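Local atomic coordinates of fatty Acyl-Adenylate Ligase (PDB entry 3PBK), a protein that belongs to the AMP-binding enzyme family of the ANL clan and holds 5'-o-[(s)-(dodecanoyloxy)(hydroxy)phosphoryl]adenosine in a pocket. Residues A[128-141]-A[149-161]. Sequence-based numbering, arbitrary orientation.
Sequences PAAIITGDEWLPLV and PELHVLSHAWFKA
I132 packs against two rings of segment 149-161 at once, and all three side chains are buried. Its CG2 sits over the centre of the H156 ring, 3.5 Å from the centroid. Its CD1 does the same to F159, with the ring centroid 3.6 Å away. Both are CH-pi contacts. The chi1 of -61° sets CG2 opposite the backbone N and CG1 beside it, which sends the two branches to different rings. A89 of helix 84-95 also touches the side chains of H156 and F159.

Strands 130-133 and 152-155 run parallel, their axes 4.7 Å apart at closest approach. I131 and T133 each donate from N, to H152 O and L154 O, and L154 N returns a bond to I131 O. Beyond them, the carbonyl of T133 takes a weak bond from H156 N. On the face that carries I131 and V153, L138 and V141 of the connecting helix close over V153. V141 CG1 lies 3.9 Å from V153 CG2. L138 CD2 reaches S155 CB and the W158 ring. L151 CD2 packs on I131 CG2 at 3.6 Å.

The solvent side holds H152, E150, D135 and W158, all exposed. H152 points ND1 at A129 O, 3.1 Å away and in the ring plane, with an N-H...O angle of 165°.

The unit is a beta-alpha-beta crossover at the edge of a four-stranded parallel sheet. S155 is the N-cap of helix 156-160; its OG accepts from W158 N at 3.0 Å. The chemistry implies a buried cluster in which the aliphatic branches of I132 lie on the faces of an imidazole and a phenyl ring. On the exposed side, A129 O accepts from H152 ND1 and, weakly, from H152 N.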
loop_
_atom_site.group_PDB
_atom_site.type_symbol
_atom_site.label_atom_id
_atom_site.label_comp_id
_atom_site.label_asym_id
_atom_site.label_seq_id
_atom_site.Cartn_x
_atom_site.Cartn_y
_atom_site.Cartn_z
ATOM N N PRO A 128 5.754 -14.974 -16.924
ATOM C CA PRO A 128 5.834 -16.038 -15.926
ATOM C C PRO A 128 5.814 -17.381 -16.640
ATOM O O PRO A 128 5.213 -17.473 -17.709
ATOM C CB PRO A 128 4.555 -15.854 -15.110
ATOM C CG PRO A 128 4.037 -14.506 -15.478
ATOM C CD PRO A 128 4.464 -14.279 -16.881
ATOM N N ALA A 129 6.461 -18.396 -16.074
ATOM C CA ALA A 129 6.516 -19.706 -16.708
ATOM C C ALA A 129 5.436 -20.610 -16.135
ATOM O O ALA A 129 5.209 -21.721 -16.619
ATOM C CB ALA A 129 7.873 -20.324 -16.512
ATOM N N ALA A 130 4.780 -20.117 -15.091
ATOM C CA ALA A 130 3.720 -20.846 -14.410
ATOM C C ALA A 130 2.906 -19.884 -13.535
ATOM O O ALA A 130 3.367 -18.805 -13.178
ATOM C CB ALA A 130 4.309 -21.968 -13.571
ATOM N N ILE A 131 1.685 -20.265 -13.197
ATOM C CA ILE A 131 0.872 -19.428 -12.341
ATOM C C ILE A 131 0.017 -20.307 -11.452
ATOM O O ILE A 131 -0.717 -21.163 -11.938
ATOM C CB ILE A 131 -0.003 -18.438 -13.156
ATOM C CG1 ILE A 131 -1.070 -17.802 -12.266
ATOM C CG2 ILE A 131 -0.650 -19.118 -14.345
ATOM C CD1 ILE A 131 -1.787 -16.659 -12.932
ATOM N N ILE A 132 0.131 -20.107 -10.146
ATOM C CA ILE A 132 -0.612 -20.905 -9.189
ATOM C C ILE A 132 -1.794 -20.109 -8.684
ATOM O O ILE A 132 -1.630 -18.975 -8.259
ATOM C CB ILE A 132 0.276 -21.284 -8.019
ATOM C CG1 ILE A 132 1.449 -22.113 -8.524
ATOM C CG2 ILE A 132 -0.508 -22.035 -6.971
ATOM C CD1 ILE A 132 2.421 -22.481 -7.457
ATOM N N THR A 133 -2.984 -20.699 -8.743
ATOM C CA THR A 133 -4.207 -20.033 -8.303
ATOM C C THR A 133 -5.098 -20.964 -7.501
ATOM O O THR A 133 -4.950 -22.181 -7.551
ATOM C CB THR A 133 -5.039 -19.545 -9.493
ATOM O OG1 THR A 133 -6.163 -18.803 -9.015
ATOM C CG2 THR A 133 -5.554 -20.726 -10.288
ATOM N N GLY A 134 -6.039 -20.381 -6.772
ATOM C CA GLY A 134 -7.056 -21.154 -6.087
ATOM C C GLY A 134 -8.189 -21.508 -7.031
ATOM O O GLY A 134 -8.382 -20.856 -8.060
ATOM N N ASP A 135 -8.944 -22.543 -6.680
ATOM C CA ASP A 135 -10.002 -23.044 -7.550
ATOM C C ASP A 135 -10.972 -21.948 -8.010
ATOM O O ASP A 135 -11.360 -21.912 -9.182
ATOM C CB ASP A 135 -10.758 -24.190 -6.870
ATOM C CG ASP A 135 -9.942 -25.474 -6.806
ATOM O OD1 ASP A 135 -9.333 -25.863 -7.834
ATOM O OD2 ASP A 135 -9.918 -26.104 -5.727
ATOM N N GLU A 136 -11.351 -21.058 -7.091
ATOM C CA GLU A 136 -12.335 -20.009 -7.373
ATOM C C GLU A 136 -12.021 -19.246 -8.651
ATOM O O GLU A 136 -12.907 -18.969 -9.460
ATOM C CB GLU A 136 -12.416 -19.019 -6.211
ATOM C CG GLU A 136 -13.177 -17.741 -6.548
ATOM C CD GLU A 136 -13.760 -17.063 -5.316
ATOM O OE1 GLU A 136 -13.296 -17.356 -4.187
ATOM O OE2 GLU A 136 -14.688 -16.239 -5.481
ATOM N N TRP A 137 -10.747 -18.918 -8.827
ATOM C CA TRP A 137 -10.314 -18.097 -9.947
ATOM C C TRP A 137 -9.774 -18.928 -11.113
ATOM O O TRP A 137 -9.440 -18.379 -12.170
ATOM C CB TRP A 137 -9.274 -17.086 -9.468
ATOM C CG TRP A 137 -9.715 -16.391 -8.222
ATOM C CD1 TRP A 137 -9.252 -16.601 -6.955
ATOM C CD2 TRP A 137 -10.736 -15.395 -8.114
ATOM N NE1 TRP A 137 -9.913 -15.788 -6.064
ATOM C CE2 TRP A 137 -10.830 -15.035 -6.752
ATOM C CE3 TRP A 137 -11.579 -14.768 -9.037
ATOM C CZ2 TRP A 137 -11.732 -14.074 -6.290
ATOM C CZ3 TRP A 137 -12.478 -13.813 -8.576
ATOM C CH2 TRP A 137 -12.542 -13.473 -7.215
ATOM N N LEU A 138 -9.709 -20.246 -10.917
ATOM C CA LEU A 138 -9.187 -21.165 -11.927
ATOM C C LEU A 138 -9.832 -20.971 -13.298
ATOM O O LEU A 138 -9.130 -20.762 -14.286
ATOM C CB LEU A 138 -9.329 -22.611 -11.462
ATOM C CG LEU A 138 -8.599 -23.695 -12.259
ATOM C CD1 LEU A 138 -7.246 -23.220 -12.777
ATOM C CD2 LEU A 138 -8.425 -24.918 -11.379
ATOM N N PRO A 139 -11.175 -21.034 -13.372
ATOM C CA PRO A 139 -11.787 -20.786 -14.681
ATOM C C PRO A 139 -11.241 -19.503 -15.310
ATOM O O PRO A 139 -10.570 -19.549 -16.348
ATOM C CB PRO A 139 -13.270 -20.629 -14.345
ATOM C CG PRO A 139 -13.450 -21.437 -13.109
ATOM C CD PRO A 139 -12.188 -21.273 -12.326
ATOM N N LEU A 140 -11.513 -18.374 -14.662
ATOM C CA LEU A 140 -11.061 -17.070 -15.138
ATOM C C LEU A 140 -9.627 -17.097 -15.671
ATOM O O LEU A 140 -9.352 -16.586 -16.762
ATOM C CB LEU A 140 -11.186 -16.036 -14.019
ATOM C CG LEU A 140 -11.369 -14.598 -14.486
ATOM C CD1 LEU A 140 -12.401 -14.542 -15.594
ATOM C CD2 LEU A 140 -11.781 -13.723 -13.320
ATOM N N VAL A 141 -8.718 -17.688 -14.896
ATOM C CA VAL A 141 -7.318 -17.763 -15.297
ATOM C C VAL A 141 -7.220 -18.425 -16.660
ATOM O O VAL A 141 -6.665 -17.854 -17.596
ATOM C CB VAL A 141 -6.436 -18.549 -14.287
ATOM C CG1 VAL A 141 -4.994 -18.596 -14.772
ATOM C CG2 VAL A 141 -6.504 -17.936 -12.898
ATOM N N PRO A 149 0.461 -19.883 -24.413
ATOM C CA PRO A 149 0.628 -21.342 -24.395
ATOM C C PRO A 149 1.755 -21.748 -23.451
ATOM O O PRO A 149 1.656 -22.760 -22.748
ATOM C CB PRO A 149 1.007 -21.670 -25.844
ATOM C CG PRO A 149 0.658 -20.426 -26.643
ATOM C CD PRO A 149 0.863 -19.293 -25.699
ATOM N N GLU A 150 2.806 -20.934 -23.434
ATOM C CA GLU A 150 4.011 -21.204 -22.656
ATOM C C GLU A 150 3.798 -21.048 -21.152
ATOM O O GLU A 150 4.760 -20.987 -20.385
ATOM C CB GLU A 150 5.154 -20.282 -23.109
ATOM C CG GLU A 150 5.023 -18.843 -22.625
ATOM C CD GLU A 150 3.633 -18.276 -22.876
ATOM O OE1 GLU A 150 2.931 -17.947 -21.888
ATOM O OE2 GLU A 150 3.239 -18.177 -24.065
ATOM N N LEU A 151 2.544 -20.989 -20.726
ATOM C CA LEU A 151 2.249 -20.788 -19.318
ATOM C C LEU A 151 1.573 -22.009 -18.717
ATOM O O LEU A 151 0.493 -22.388 -19.147
ATOM C CB LEU A 151 1.366 -19.550 -19.139
ATOM C CG LEU A 151 0.996 -19.169 -17.703
ATOM C CD1 LEU A 151 2.245 -18.930 -16.871
ATOM C CD2 LEU A 151 0.066 -17.958 -17.667
ATOM N N HIS A 152 2.218 -22.635 -17.737
ATOM C CA HIS A 152 1.555 -23.648 -16.925
ATOM C C HIS A 152 0.537 -22.929 -16.048
ATOM O O HIS A 152 0.848 -21.898 -15.446
ATOM C CB HIS A 152 2.531 -24.354 -15.980
ATOM C CG HIS A 152 3.554 -25.210 -16.659
ATOM N ND1 HIS A 152 4.757 -24.709 -17.119
ATOM C CD2 HIS A 152 3.583 -26.541 -16.904
ATOM C CE1 HIS A 152 5.469 -25.694 -17.642
ATOM N NE2 HIS A 152 4.780 -26.814 -17.525
ATOM N N VAL A 153 -0.668 -23.480 -15.959
ATOM C CA VAL A 153 -1.663 -22.988 -15.024
ATOM C C VAL A 153 -1.962 -24.079 -14.012
ATOM O O VAL A 153 -2.509 -25.123 -14.349
ATOM C CB VAL A 153 -2.947 -22.586 -15.749
ATOM C CG1 VAL A 153 -4.111 -22.483 -14.766
ATOM C CG2 VAL A 153 -2.734 -21.279 -16.517
ATOM N N LEU A 154 -1.583 -23.846 -12.769
ATOM C CA LEU A 154 -1.764 -24.852 -11.738
ATOM C C LEU A 154 -2.747 -24.381 -10.683
ATOM O O LEU A 154 -2.605 -23.280 -10.152
ATOM C CB LEU A 154 -0.430 -25.162 -11.063
ATOM C CG LEU A 154 0.620 -25.893 -11.901
ATOM C CD1 LEU A 154 0.958 -25.145 -13.185
ATOM C CD2 LEU A 154 1.864 -26.111 -11.068
ATOM N N SER A 155 -3.748 -25.199 -10.369
ATOM C CA SER A 155 -4.526 -24.939 -9.172
ATOM C C SER A 155 -3.596 -25.238 -8.003
ATOM O O SER A 155 -2.543 -25.852 -8.182
ATOM C CB SER A 155 -5.784 -25.809 -9.124
ATOM O OG SER A 155 -5.491 -27.138 -8.732
ATOM N N HIS A 156 -3.950 -24.790 -6.810
ATOM C CA HIS A 156 -3.105 -25.090 -5.665
ATOM C C HIS A 156 -3.079 -26.590 -5.425
ATOM O O HIS A 156 -2.069 -27.137 -4.994
ATOM C CB HIS A 156 -3.571 -24.349 -4.416
ATOM C CG HIS A 156 -2.911 -23.021 -4.223
ATOM N ND1 HIS A 156 -3.412 -21.855 -4.762
ATOM C CD2 HIS A 156 -1.789 -22.675 -3.551
ATOM C CE1 HIS A 156 -2.628 -20.847 -4.428
ATOM N NE2 HIS A 156 -1.637 -21.315 -3.691
ATOM N N ALA A 157 -4.196 -27.252 -5.715
ATOM C CA ALA A 157 -4.296 -28.699 -5.555
ATOM C C ALA A 157 -3.358 -29.426 -6.518
ATOM O O ALA A 157 -2.552 -30.254 -6.091
ATOM C CB ALA A 157 -5.720 -29.155 -5.752
ATOM N N TRP A 158 -3.461 -29.117 -7.813
ATOM C CA TRP A 158 -2.558 -29.702 -8.810
ATOM C C TRP A 158 -1.104 -29.413 -8.423
ATOM O O TRP A 158 -0.244 -30.289 -8.489
ATOM C CB TRP A 158 -2.854 -29.192 -10.231
ATOM C CG TRP A 158 -4.327 -29.187 -10.624
ATOM C CD1 TRP A 158 -5.359 -29.810 -9.968
ATOM C CD2 TRP A 158 -4.919 -28.545 -11.779
ATOM N NE1 TRP A 158 -6.553 -29.576 -10.625
ATOM C CE2 TRP A 158 -6.312 -28.811 -11.740
ATOM C CE3 TRP A 158 -4.408 -27.767 -12.834
ATOM C CZ2 TRP A 158 -7.200 -28.329 -12.715
ATOM C CZ3 TRP A 158 -5.295 -27.288 -13.806
ATOM C CH2 TRP A 158 -6.674 -27.573 -13.736
ATOM N N PHE A 159 -0.839 -28.181 -8.004
ATOM C CA PHE A 159 0.485 -27.810 -7.523
ATOM C C PHE A 159 0.941 -28.705 -6.361
ATOM O O PHE A 159 2.039 -29.269 -6.402
ATOM C CB PHE A 159 0.511 -26.323 -7.138
ATOM C CG PHE A 159 1.699 -25.922 -6.296
ATOM C CD1 PHE A 159 2.981 -26.322 -6.636
ATOM C CD2 PHE A 159 1.530 -25.117 -5.173
ATOM C CE1 PHE A 159 4.072 -25.949 -5.857
ATOM C CE2 PHE A 159 2.616 -24.734 -4.396
ATOM C CZ PHE A 159 3.887 -25.152 -4.739
ATOM N N LYS A 160 0.105 -28.841 -5.332
ATOM C CA LYS A 160 0.462 -29.668 -4.180
ATOM C C LYS A 160 0.572 -31.127 -4.613
ATOM O O LYS A 160 1.223 -31.950 -3.951
ATOM C CB LYS A 160 -0.563 -29.522 -3.050
ATOM C CG LYS A 160 -0.769 -28.101 -2.565
ATOM C CD LYS A 160 -1.308 -28.066 -1.142
ATOM C CE LYS A 160 -2.009 -26.741 -0.837
ATOM N NZ LYS A 160 -2.478 -26.631 0.583
ATOM N N ALA A 161 -0.055 -31.424 -5.749
ATOM C CA ALA A 161 -0.145 -32.782 -6.270
ATOM C C ALA A 161 1.066 -33.184 -7.121
ATOM O O ALA A 161 1.204 -34.341 -7.510
ATOM C CB ALA A 161 -1.444 -32.955 -7.058
#